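Local coordinates for protein RavO (Legionella pneumophila subsp. pneumophila, PDB 6DM4) that carries an SH2 domain, the part described here, that binds a phosphotyrosine peptide from human Shc1, at residues A[58-63]-A[107-112]. Numbering follows the deposited sequence.
Sequences IAASFQ and QHITQN
Ile109 of the helix meets both Ala60 and Phe62, the two strand residues whose CB bonds point at the helix. From its CB the isoleucine divides: CG2, anti to the backbone N, reaches the ring, while CG1, anti to the carbonyl carbon, runs to the alanine. Ile109 CG1 lies 3.6 Å from Ala60 CB, and Ile109 CD1 ends 3.5 Å from Ala60 CB, tighter than usual for two carbons, so the end of this branch lies against the alanine methyl with two successive atoms. On the other branch Ile109 CG2 stands 3.8 Å from Phe62 CD2, approaching the ring obliquely. Phe62 CG sits between its own N and carbonyl carbon (chi1 55°); the ring reaches across toward the helix, nearly crosswise to its axis, and Phe62 CZ comes 4.4 Å from Asn112 C. Asn112 turns its amide back to its own helix, ND2 donating to His108 O at 2.9 Å; the donor is tilted 29° from the carbonyl plane. The contacts between the segments are all carbon to carbon, and the segment axes, 9.7 Å apart, run 31° from parallel. Leu41 and Tyr73 from flanking strands touch both Ala60 and Ile109, while on the opposite sheet face Ser61 touches helix 25-34. Asn112 also packs on an apolar side chain of the bound peptide. A central antiparallel sheet flanked by helices 25-34 and 101-119 is characteristic of the SH2 fold.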
# COMPACT_ATOMS: atom_id res chain seq x y z
N ILE A 58 3.58 5.96 -8.96
CA ILE A 58 2.23 6.29 -8.53
C ILE A 58 1.79 7.53 -9.29
O ILE A 58 2.53 8.52 -9.35
CB ILE A 58 2.15 6.55 -7.01
CG1 ILE A 58 2.76 5.38 -6.23
CG2 ILE A 58 0.71 6.80 -6.59
CD1 ILE A 58 2.03 4.09 -6.42
N ALA A 59 0.59 7.49 -9.86
CA ALA A 59 0.06 8.64 -10.58
C ALA A 59 -1.05 9.30 -9.77
O ALA A 59 -1.80 8.64 -9.06
CB ALA A 59 -0.48 8.25 -11.96
N ALA A 60 -1.12 10.62 -9.87
CA ALA A 60 -2.27 11.38 -9.42
C ALA A 60 -3.11 11.79 -10.63
O ALA A 60 -2.58 11.98 -11.72
CB ALA A 60 -1.84 12.62 -8.64
N SER A 61 -4.41 11.91 -10.42
CA SER A 61 -5.31 12.40 -11.46
C SER A 61 -6.31 13.37 -10.83
O SER A 61 -6.72 13.18 -9.68
CB SER A 61 -6.06 11.26 -12.16
OG SER A 61 -5.17 10.47 -12.93
N PHE A 62 -6.67 14.41 -11.57
CA PHE A 62 -7.71 15.33 -11.14
C PHE A 62 -8.39 15.89 -12.38
O PHE A 62 -7.94 15.69 -13.51
CB PHE A 62 -7.16 16.45 -10.25
CG PHE A 62 -6.03 17.23 -10.88
CD1 PHE A 62 -6.30 18.31 -11.70
CD2 PHE A 62 -4.71 16.89 -10.63
CE1 PHE A 62 -5.27 19.03 -12.28
CE2 PHE A 62 -3.68 17.61 -11.20
CZ PHE A 62 -3.96 18.68 -12.03
N GLN A 63 -9.50 16.58 -12.15
CA GLN A 63 -10.31 17.11 -13.24
C GLN A 63 -10.42 18.62 -13.12
O GLN A 63 -10.68 19.15 -12.03
CB GLN A 63 -11.71 16.48 -13.24
CG GLN A 63 -12.55 16.87 -14.44
CD GLN A 63 -13.85 16.10 -14.50
OE1 GLN A 63 -14.22 15.57 -15.55
NE2 GLN A 63 -14.57 16.04 -13.38
N GLN A 107 -0.37 18.63 -1.25
CA GLN A 107 0.05 19.98 -1.60
C GLN A 107 0.56 20.06 -3.04
O GLN A 107 0.24 21.00 -3.76
CB GLN A 107 1.12 20.48 -0.63
CG GLN A 107 0.60 20.72 0.77
CD GLN A 107 -0.53 21.74 0.78
OE1 GLN A 107 -0.43 22.80 0.16
NE2 GLN A 107 -1.60 21.44 1.51
N HIS A 108 1.35 19.08 -3.47
CA HIS A 108 1.89 19.10 -4.83
C HIS A 108 0.78 18.99 -5.86
O HIS A 108 0.83 19.63 -6.92
CB HIS A 108 2.90 17.97 -5.01
CG HIS A 108 3.74 18.08 -6.25
ND1 HIS A 108 3.35 17.55 -7.46
CD2 HIS A 108 4.95 18.66 -6.46
CE1 HIS A 108 4.28 17.80 -8.36
NE2 HIS A 108 5.26 18.47 -7.78
N ILE A 109 -0.24 18.18 -5.57
CA ILE A 109 -1.32 17.95 -6.53
C ILE A 109 -2.30 19.11 -6.54
O ILE A 109 -2.68 19.61 -7.61
CB ILE A 109 -2.03 16.62 -6.22
CG1 ILE A 109 -1.10 15.44 -6.47
CG2 ILE A 109 -3.29 16.46 -7.08
CD1 ILE A 109 -1.39 14.22 -5.61
N THR A 110 -2.75 19.55 -5.37
CA THR A 110 -3.79 20.58 -5.33
C THR A 110 -3.26 21.94 -5.76
O THR A 110 -3.98 22.70 -6.42
CB THR A 110 -4.42 20.67 -3.94
OG1 THR A 110 -3.42 21.00 -2.98
CG2 THR A 110 -5.08 19.35 -3.55
N GLN A 111 -2.01 22.26 -5.43
CA GLN A 111 -1.42 23.49 -5.93
C GLN A 111 -1.25 23.43 -7.44
O GLN A 111 -1.46 24.43 -8.13
CB GLN A 111 -0.08 23.76 -5.24
CG GLN A 111 -0.19 24.13 -3.76
CD GLN A 111 1.14 24.56 -3.16
OE1 GLN A 111 2.00 25.13 -3.84
NE2 GLN A 111 1.32 24.28 -1.87
N ASN A 112 -0.87 22.26 -7.97
CA ASN A 112 -0.76 22.11 -9.42
C ASN A 112 -2.13 22.24 -10.09
O ASN A 112 -2.25 22.85 -11.16
CB ASN A 112 -0.12 20.77 -9.77
CG ASN A 112 1.35 20.90 -10.09
OD1 ASN A 112 1.75 21.76 -10.87
ND2 ASN A 112 2.18 20.07 -9.46